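Trichomaglin (Trichosanthes lepiniana, PDB 1SGL) is an S-like ribonuclease of the RNase T2 family and probably cleaves RNA at phosphodiester bonds. Local coordinates at residues A135-I141 with D153-V158; A161-R165 with K188-C192; C57-F63 with Y102-C108. All coordinates share one frame; numbering follows the deposited sequence.

Contact 1 (A135-I141 with D153-V158); sequences ALEDAGI and DIVVAV
Ile-141 reaches across to Asp-153 and Ile-154 with the end of its longer branch. Its CG1 lies anti to the carbonyl carbon (chi1 -61°) and CD1 continues the extended line (chi2 180°), which sends this methyl toward the backbone at Asp-153. There CD1 comes 3.7 Å from Asp-153 O, a van der Waals contact of a methyl with a backbone oxygen. The same methyl sits 3.8 Å from Ile-154 CG1, the two isoleucines meeting at a slant, while CG2 of Ile-141 flanks that CG1 more loosely.

Ala-157 presents a single methyl to three residues of the other segment. Its CB is 3.9 Å from Leu-136 CD2 and 4.2 Å from Ala-139 CB, with the tip of Ile-141 a little farther off. The axes of 135-139 and 153-158 approach to 9.1 Å, with Ala-135, Ala-139 and Ala-157 each turned toward the opposing helix. This is a helix-helix packing in the ribonuclease T2 fold, between the end of helix 132-139 and helix 151-162; the short segments 135-139 and 153-158 run 118° apart. A Schellman motif closes the first helix: Gly-140 leaves it with positive phi, and Ile-141 N bonds back to Leu-136 O at 2.8 Å, which swings Ile-141 round to face its partner helix.

Leu-136 uses one branch only. Its CD2 touches Ile-154 CG2 at 3.9 Å as well as Ala-157, and grazes Val-158 CG2; no hydrogen bond joins the segments. Deeper in, Val-158 packs on Leu-179 and Leu-181 of strand 176-184, and Ile-141 also rests on Leu-204.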
loop_
_atom_site.group_PDB
_atom_site.type_symbol
_atom_site.label_atom_id
_atom_site.label_comp_id
_atom_site.label_asym_id
_atom_site.label_seq_id
_atom_site.Cartn_x
_atom_site.Cartn_y
_atom_site.Cartn_z
ATOM N N ALA A 135 -14.588 -1.181 -3.860
ATOM C CA ALA A 135 -15.029 -0.285 -4.920
ATOM C C ALA A 135 -14.894 -0.963 -6.282
ATOM O O ALA A 135 -15.844 -0.986 -7.069
ATOM C CB ALA A 135 -14.216 0.989 -4.898
ATOM N N LEU A 136 -13.721 -1.525 -6.555
ATOM C CA LEU A 136 -13.487 -2.185 -7.835
ATOM C C LEU A 136 -14.410 -3.371 -8.045
ATOM O O LEU A 136 -14.968 -3.538 -9.124
ATOM C CB LEU A 136 -12.036 -2.646 -7.956
ATOM C CG LEU A 136 -10.952 -1.567 -7.976
ATOM C CD1 LEU A 136 -9.617 -2.233 -8.312
ATOM C CD2 LEU A 136 -11.282 -0.487 -9.006
ATOM N N GLU A 137 -14.562 -4.200 -7.018
ATOM C CA GLU A 137 -15.435 -5.358 -7.115
ATOM C C GLU A 137 -16.867 -4.922 -7.442
ATOM O O GLU A 137 -17.538 -5.551 -8.258
ATOM C CB GLU A 137 -15.417 -6.152 -5.806
ATOM C CG GLU A 137 -14.585 -7.428 -5.845
ATOM C CD GLU A 137 -13.088 -7.187 -6.016
ATOM O OE1 GLU A 137 -12.658 -6.733 -7.109
ATOM O OE2 GLU A 137 -12.336 -7.459 -5.047
ATOM N N ASP A 138 -17.325 -3.845 -6.808
ATOM C CA ASP A 138 -18.673 -3.327 -7.043
ATOM C C ASP A 138 -18.875 -2.912 -8.493
ATOM O O ASP A 138 -19.973 -3.049 -9.038
ATOM C CB ASP A 138 -18.957 -2.117 -6.155
ATOM C CG ASP A 138 -19.253 -2.501 -4.728
ATOM O OD1 ASP A 138 -19.174 -3.704 -4.401
ATOM O OD2 ASP A 138 -19.563 -1.595 -3.930
ATOM N N ALA A 139 -17.816 -2.392 -9.108
ATOM C CA ALA A 139 -17.891 -1.953 -10.491
ATOM C C ALA A 139 -17.682 -3.107 -11.461
ATOM O O ALA A 139 -17.860 -2.945 -12.659
ATOM C CB ALA A 139 -16.862 -0.868 -10.748
ATOM N N GLY A 140 -17.312 -4.274 -10.948
ATOM C CA GLY A 140 -17.080 -5.406 -11.829
ATOM C C GLY A 140 -15.645 -5.478 -12.332
ATOM O O GLY A 140 -15.353 -6.137 -13.328
ATOM N N ILE A 141 -14.740 -4.778 -11.658
ATOM C CA ILE A 141 -13.338 -4.802 -12.043
ATOM C C ILE A 141 -12.663 -5.816 -11.116
ATOM O O ILE A 141 -12.487 -5.573 -9.919
ATOM C CB ILE A 141 -12.706 -3.401 -11.902
ATOM C CG1 ILE A 141 -13.444 -2.420 -12.824
ATOM C CG2 ILE A 141 -11.220 -3.445 -12.279
ATOM C CD1 ILE A 141 -12.922 -1.004 -12.774
ATOM N N ASP A 153 -11.928 3.462 -16.259
ATOM C CA ASP A 153 -12.922 2.734 -15.478
ATOM C C ASP A 153 -12.453 2.555 -14.040
ATOM O O ASP A 153 -13.244 2.661 -13.101
ATOM C CB ASP A 153 -13.194 1.353 -16.083
ATOM C CG ASP A 153 -14.169 1.399 -17.241
ATOM O OD1 ASP A 153 -14.561 2.505 -17.657
ATOM O OD2 ASP A 153 -14.551 0.323 -17.740
ATOM N N ILE A 154 -11.164 2.271 -13.877
ATOM C CA ILE A 154 -10.595 2.066 -12.554
ATOM C C ILE A 154 -10.534 3.379 -11.775
ATOM O O ILE A 154 -10.929 3.431 -10.613
ATOM C CB ILE A 154 -9.191 1.439 -12.662
ATOM C CG1 ILE A 154 -9.299 0.097 -13.391
ATOM C CG2 ILE A 154 -8.580 1.261 -11.273
ATOM C CD1 ILE A 154 -7.986 -0.626 -13.579
ATOM N N VAL A 155 -10.067 4.445 -12.418
ATOM C CA VAL A 155 -9.983 5.732 -11.743
ATOM C C VAL A 155 -11.359 6.206 -11.286
ATOM O O VAL A 155 -11.531 6.646 -10.151
ATOM C CB VAL A 155 -9.361 6.799 -12.658
ATOM C CG1 VAL A 155 -9.342 8.150 -11.956
ATOM C CG2 VAL A 155 -7.953 6.392 -13.035
ATOM N N VAL A 156 -12.347 6.096 -12.165
ATOM C CA VAL A 156 -13.698 6.528 -11.832
ATOM C C VAL A 156 -14.287 5.735 -10.671
ATOM O O VAL A 156 -15.015 6.279 -9.835
ATOM C CB VAL A 156 -14.634 6.419 -13.062
ATOM C CG1 VAL A 156 -16.086 6.667 -12.645
ATOM C CG2 VAL A 156 -14.224 7.447 -14.105
ATOM N N ALA A 157 -13.972 4.448 -10.621
ATOM C CA ALA A 157 -14.475 3.602 -9.557
ATOM C C ALA A 157 -13.931 4.070 -8.200
ATOM O O ALA A 157 -14.685 4.222 -7.234
ATOM C CB ALA A 157 -14.081 2.153 -9.821
ATOM N N VAL A 158 -12.622 4.307 -8.132
ATOM C CA VAL A 158 -12.004 4.754 -6.887
ATOM C C VAL A 158 -12.474 6.143 -6.479
ATOM O O VAL A 158 -12.842 6.356 -5.330
ATOM C CB VAL A 158 -10.464 4.754 -6.983
ATOM C CG1 VAL A 158 -9.863 5.401 -5.735
ATOM C CG2 VAL A 158 -9.969 3.330 -7.135
#

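Contact 2 (A161-R165 with K188-C192); sequences AVGAR and KPRDC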
loop_
_atom_site.group_PDB
_atom_site.type_symbol
_atom_site.label_atom_id
_atom_site.label_comp_id
_atom_site.label_asym_id
_atom_site.label_seq_id
_atom_site.Cartn_x
_atom_site.Cartn_y
_atom_site.Cartn_z
ATOM N N ALA A 161 -16.038 6.083 -5.202
ATOM C CA ALA A 161 -16.167 5.428 -3.911
ATOM C C ALA A 161 -15.440 6.120 -2.751
ATOM O O ALA A 161 -15.958 6.179 -1.638
ATOM C CB ALA A 161 -15.698 3.980 -4.029
ATOM N N VAL A 162 -14.250 6.644 -3.013
ATOM C CA VAL A 162 -13.450 7.300 -1.983
ATOM C C VAL A 162 -13.680 8.809 -1.916
ATOM O O VAL A 162 -13.504 9.425 -0.859
ATOM C CB VAL A 162 -11.942 7.035 -2.224
ATOM C CG1 VAL A 162 -11.096 7.821 -1.236
ATOM C CG2 VAL A 162 -11.659 5.542 -2.098
ATOM N N GLY A 163 -14.070 9.400 -3.042
ATOM C CA GLY A 163 -14.298 10.832 -3.076
ATOM C C GLY A 163 -13.060 11.652 -3.422
ATOM O O GLY A 163 -13.059 12.865 -3.244
ATOM N N ALA A 164 -12.005 11.003 -3.908
ATOM C CA ALA A 164 -10.777 11.704 -4.277
ATOM C C ALA A 164 -9.995 10.912 -5.310
ATOM O O ALA A 164 -10.049 9.678 -5.339
ATOM C CB ALA A 164 -9.904 11.951 -3.032
ATOM N N ARG A 165 -9.262 11.627 -6.150
ATOM C CA ARG A 165 -8.466 11.015 -7.201
ATOM C C ARG A 165 -7.212 10.276 -6.710
ATOM O O ARG A 165 -6.378 10.848 -6.018
ATOM C CB ARG A 165 -8.046 12.089 -8.209
ATOM C CG ARG A 165 -7.117 11.580 -9.306
ATOM C CD ARG A 165 -6.862 12.654 -10.363
ATOM N NE ARG A 165 -6.098 13.762 -9.807
ATOM C CZ ARG A 165 -6.466 15.036 -9.875
ATOM N NH1 ARG A 165 -7.598 15.372 -10.484
ATOM N NH2 ARG A 165 -5.711 15.971 -9.316
ATOM N N LYS A 188 -8.711 13.124 5.866
ATOM C CA LYS A 188 -9.823 13.170 4.931
ATOM C C LYS A 188 -9.187 13.031 3.550
ATOM O O LYS A 188 -8.098 13.556 3.306
ATOM C CB LYS A 188 -10.579 14.499 5.025
ATOM C CG LYS A 188 -11.684 14.512 6.072
ATOM C CD LYS A 188 -11.148 14.241 7.471
ATOM C CE LYS A 188 -12.289 14.073 8.475
ATOM N NZ LYS A 188 -11.794 13.833 9.862
ATOM N N PRO A 189 -9.852 12.314 2.635
ATOM C CA PRO A 189 -9.312 12.127 1.282
ATOM C C PRO A 189 -9.087 13.427 0.514
ATOM O O PRO A 189 -9.854 14.379 0.628
ATOM C CB PRO A 189 -10.357 11.232 0.614
ATOM C CG PRO A 189 -10.887 10.420 1.781
ATOM C CD PRO A 189 -11.049 11.480 2.842
ATOM N N ARG A 190 -8.020 13.437 -0.274
ATOM C CA ARG A 190 -7.642 14.580 -1.091
ATOM C C ARG A 190 -7.102 14.053 -2.414
ATOM O O ARG A 190 -6.430 13.020 -2.445
ATOM C CB ARG A 190 -6.547 15.385 -0.379
ATOM C CG ARG A 190 -7.050 16.203 0.787
ATOM C CD ARG A 190 -7.884 17.376 0.289
ATOM N NE ARG A 190 -8.423 18.186 1.374
ATOM C CZ ARG A 190 -9.506 17.872 2.073
ATOM N NH1 ARG A 190 -10.172 16.761 1.797
ATOM N NH2 ARG A 190 -9.924 18.668 3.051
ATOM N N ASP A 191 -7.385 14.746 -3.508
ATOM C CA ASP A 191 -6.878 14.296 -4.798
ATOM C C ASP A 191 -5.357 14.217 -4.731
ATOM O O ASP A 191 -4.709 15.088 -4.147
ATOM C CB ASP A 191 -7.224 15.274 -5.924
ATOM C CG ASP A 191 -8.709 15.418 -6.155
ATOM O OD1 ASP A 191 -9.446 14.414 -6.088
ATOM O OD2 ASP A 191 -9.135 16.557 -6.427
ATOM N N CYS A 192 -4.793 13.176 -5.331
ATOM C CA CYS A 192 -3.348 13.038 -5.386
ATOM C C CYS A 192 -2.895 13.795 -6.638
ATOM O O CYS A 192 -3.685 14.015 -7.563
ATOM C CB CYS A 192 -2.938 11.579 -5.551
ATOM S SG CYS A 192 -3.062 10.443 -4.133
HETATM O O HOH W 1 -6.604 10.323 -3.118
#
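The connection from helix 151-162 to strand 167-170 runs beside the edge strand 189-190 of the antiparallel sheet, and Arg-165 pairs there with Asp-191 and Cys-192. The two pieces point nearly the same way, 22° apart. Arg-165 N gives an almost straight bond of 2.8 Å to Asp-191 OD1, on that oxygen's anti lone pair, and Cys-192 N returns one of 2.9 Å to Arg-165 O.

The arginine chain runs extended and then bends at chi3 (67°), bringing its guanidinium edge to Cys-192 O: NE and NH2 each make a weak bond to that oxygen. Asp-191 CB lies over one guanidinium face, and the carboxylate is stacked 27° from its plane; the opposite charges probably attract, but no N-H of the guanidinium points at the carboxylate. A leucine in place of Arg-165 would probably leave Cys-192 O without the two side-chain N-H groups and Asp-191 without its nearby positive charge.

Toward the helix, Ala-164 CB packs 3.7 Å from Pro-189 CB, and Val-162 CG1 touches the same proline ring. Cys-192 is tied to Cys-182 by a disulfide. A water donates to Arg-165 O at 3.0 Å and to Arg-190 O at 2.8 Å.

Contact 3 (C57-F63 with Y102-C108); sequences CCTGGSF and YEKHGTC. With SO4 (sulfate ion), chain B.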
loop_
_atom_site.group_PDB
_atom_site.type_symbol
_atom_site.label_atom_id
_atom_site.label_comp_id
_atom_site.label_asym_id
_atom_site.label_seq_id
_atom_site.Cartn_x
_atom_site.Cartn_y
_atom_site.Cartn_z
ATOM N N CYS A 57 13.410 7.927 8.795
ATOM C CA CYS A 57 14.041 7.580 10.066
ATOM C C CYS A 57 14.171 8.865 10.872
ATOM O O CYS A 57 15.237 9.474 10.911
ATOM C CB CYS A 57 15.427 6.982 9.815
ATOM S SG CYS A 57 15.423 5.557 8.681
ATOM N N CYS A 58 13.084 9.264 11.524
ATOM C CA CYS A 58 13.062 10.504 12.290
ATOM C C CYS A 58 13.240 10.416 13.800
ATOM O O CYS A 58 13.349 11.448 14.462
ATOM C CB CYS A 58 11.766 11.266 11.988
ATOM S SG CYS A 58 11.735 12.005 10.324
ATOM N N THR A 59 13.280 9.212 14.357
ATOM C CA THR A 59 13.426 9.099 15.804
ATOM C C THR A 59 14.519 8.142 16.257
ATOM O O THR A 59 14.909 8.154 17.425
ATOM C CB THR A 59 12.109 8.641 16.464
ATOM O OG1 THR A 59 12.182 8.853 17.881
ATOM C CG2 THR A 59 11.880 7.158 16.214
ATOM N N GLY A 60 15.015 7.317 15.343
ATOM C CA GLY A 60 16.034 6.360 15.727
ATOM C C GLY A 60 15.481 5.479 16.834
ATOM O O GLY A 60 16.227 4.968 17.672
ATOM N N GLY A 61 14.159 5.316 16.840
ATOM C CA GLY A 61 13.502 4.499 17.847
ATOM C C GLY A 61 13.308 3.070 17.375
ATOM O O GLY A 61 12.719 2.828 16.317
ATOM N N SER A 62 13.797 2.123 18.173
ATOM C CA SER A 62 13.711 0.701 17.852
ATOM C C SER A 62 12.291 0.148 17.780
ATOM O O SER A 62 11.518 0.258 18.731
ATOM C CB SER A 62 14.515 -0.104 18.872
ATOM O OG SER A 62 15.866 0.321 18.892
ATOM N N PHE A 63 11.960 -0.456 16.640
ATOM C CA PHE A 63 10.644 -1.045 16.431
ATOM C C PHE A 63 10.392 -2.180 17.426
ATOM O O PHE A 63 11.176 -3.123 17.526
ATOM C CB PHE A 63 10.530 -1.588 15.011
ATOM C CG PHE A 63 9.286 -2.386 14.772
ATOM C CD1 PHE A 63 8.035 -1.784 14.832
ATOM C CD2 PHE A 63 9.361 -3.748 14.507
ATOM C CE1 PHE A 63 6.877 -2.532 14.630
ATOM C CE2 PHE A 63 8.211 -4.500 14.306
ATOM C CZ PHE A 63 6.971 -3.893 14.367
ATOM N N TYR A 102 7.357 1.559 9.631
ATOM C CA TYR A 102 7.194 2.362 10.832
ATOM C C TYR A 102 8.414 3.235 11.144
ATOM O O TYR A 102 8.275 4.427 11.411
ATOM C CB TYR A 102 6.918 1.493 12.053
ATOM C CG TYR A 102 6.917 2.330 13.309
ATOM C CD1 TYR A 102 5.909 3.265 13.532
ATOM C CD2 TYR A 102 7.975 2.263 14.226
ATOM C CE1 TYR A 102 5.947 4.116 14.625
ATOM C CE2 TYR A 102 8.025 3.120 15.326
ATOM C CZ TYR A 102 7.004 4.045 15.517
ATOM O OH TYR A 102 7.023 4.912 16.586
ATOM N N GLU A 103 9.601 2.635 11.128
ATOM C CA GLU A 103 10.821 3.372 11.439
ATOM C C GLU A 103 11.180 4.413 10.371
ATOM O O GLU A 103 11.515 5.553 10.684
ATOM C CB GLU A 103 11.995 2.407 11.613
ATOM C CG GLU A 103 11.851 1.403 12.753
ATOM C CD GLU A 103 13.130 0.598 12.977
ATOM O OE1 GLU A 103 13.760 0.179 11.979
ATOM O OE2 GLU A 103 13.506 0.377 14.148
ATOM N N LYS A 104 11.108 4.013 9.112
ATOM C CA LYS A 104 11.455 4.909 8.022
ATOM C C LYS A 104 10.453 6.042 7.779
ATOM O O LYS A 104 10.852 7.157 7.431
ATOM C CB LYS A 104 11.640 4.098 6.738
ATOM C CG LYS A 104 12.316 4.852 5.611
ATOM C CD LYS A 104 12.487 3.967 4.388
ATOM C CE LYS A 104 13.104 4.739 3.235
ATOM N NZ LYS A 104 13.169 3.907 1.995
ATOM N N HIS A 105 9.163 5.781 7.986
ATOM C CA HIS A 105 8.152 6.802 7.723
ATOM C C HIS A 105 7.253 7.202 8.887
ATOM O O HIS A 105 6.985 8.390 9.092
ATOM C CB HIS A 105 7.266 6.354 6.557
ATOM C CG HIS A 105 8.027 5.984 5.324
ATOM N ND1 HIS A 105 8.864 6.864 4.675
ATOM C CD2 HIS A 105 8.070 4.829 4.617
ATOM C CE1 HIS A 105 9.393 6.268 3.620
ATOM N NE2 HIS A 105 8.927 5.034 3.561
ATOM N N GLY A 106 6.771 6.216 9.634
ATOM C CA GLY A 106 5.886 6.506 10.747
ATOM C C GLY A 106 6.476 7.452 11.774
ATOM O O GLY A 106 5.762 8.257 12.369
ATOM N N THR A 107 7.780 7.353 11.993
ATOM C CA THR A 107 8.451 8.208 12.967
ATOM C C THR A 107 8.431 9.665 12.506
ATOM O O THR A 107 8.375 10.582 13.323
ATOM C CB THR A 107 9.911 7.757 13.184
ATOM O OG1 THR A 107 10.598 7.741 11.929
ATOM C CG2 THR A 107 9.951 6.356 13.780
ATOM N N CYS A 108 8.455 9.863 11.192
ATOM C CA CYS A 108 8.434 11.197 10.608
ATOM C C CYS A 108 7.022 11.784 10.529
ATOM O O CYS A 108 6.832 12.894 10.021
ATOM C CB CYS A 108 9.046 11.159 9.205
ATOM S SG CYS A 108 10.795 10.638 9.147
HETATM S S SO4 B . 9.445 2.587 0.814
HETATM O O1 SO4 B . 10.621 2.951 0.003
HETATM O O2 SO4 B . 9.726 2.887 2.229
HETATM O O3 SO4 B . 9.176 1.148 0.658
HETATM O O4 SO4 B . 8.262 3.351 0.367
#
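Cys-58 and Cys-108 are joined directly by a disulfide, SG to SG at 2.0 Å, which fastens the loop 57-63 to the end of the 102-108 segment. Beside it, Cys-58 N donates to Thr-107 OG1 at 2.9 Å. That hydroxyl sits between the backbone N and the carbonyl carbon of its own residue (chi1 56°) and donates its own hydrogen to Glu-103 O, 2.7 Å from OG1. One step earlier, Cys-57 N bonds to Lys-104 O at 3.0 Å, arriving well tilted from the carbonyl plane. The methyls of Thr-59 and Thr-107 press together, CG2 to CG2 only 3.2 Å apart, a tight contact.

At the other end of the loop, Phe-63 N meets Glu-103 OE2 at 3.0 Å, on the anti side and 31° out of the carboxylate plane. The ring edge of Phe-63 brings CD1 to Tyr-102 CD2, and both rings lean on Phe-120 of helix 116-129.

The next shell fixes these groups. Ser-89 OG bonds to Glu-103 OE1, so each carboxylate oxygen has a partner, and a second disulfide links Cys-57 to Cys-90. The helix carries a wider pi-type turn at 102-106, and residues 105-108 read His-Gly-Thr-Cys, as in one of the conserved active-site segments of T2 ribonucleases. Away from the loop, His-105 NE2 holds sulfate O2 at 2.6 Å, with the ion near the ring plane, while Lys-104 NZ adds a weak bond; His-43 and Gln-101 also hold the ion. The sulfate, probably from the crystallisation liquor, is consistent with a site for a phosphate of RNA, on a segment that is also anchored covalently to the loop.

Following the chain, contact 3 closes first: segment 57-63 is joined to 102-108 round a 38-residue excursion that includes helix 72-78 and the small hairpin of strands 87-88 and 94-95. Contact 1 then closes a short 11-residue link between helices 132-139 and 151-162. Contact 2 follows, bringing the end of helix 151-162 to strand 189-190 after strands 167-170 and 176-184 have been laid down. The three are in series, with none nested or crossing. Contacts 1 and 2 share helix 151-162 and touch, Ala-135 CB lying 3.4 Å from Ala-161 CB. Contacts 1 and 3 lie on opposite sides of the chain's centre, their own centres about 34 Å apart.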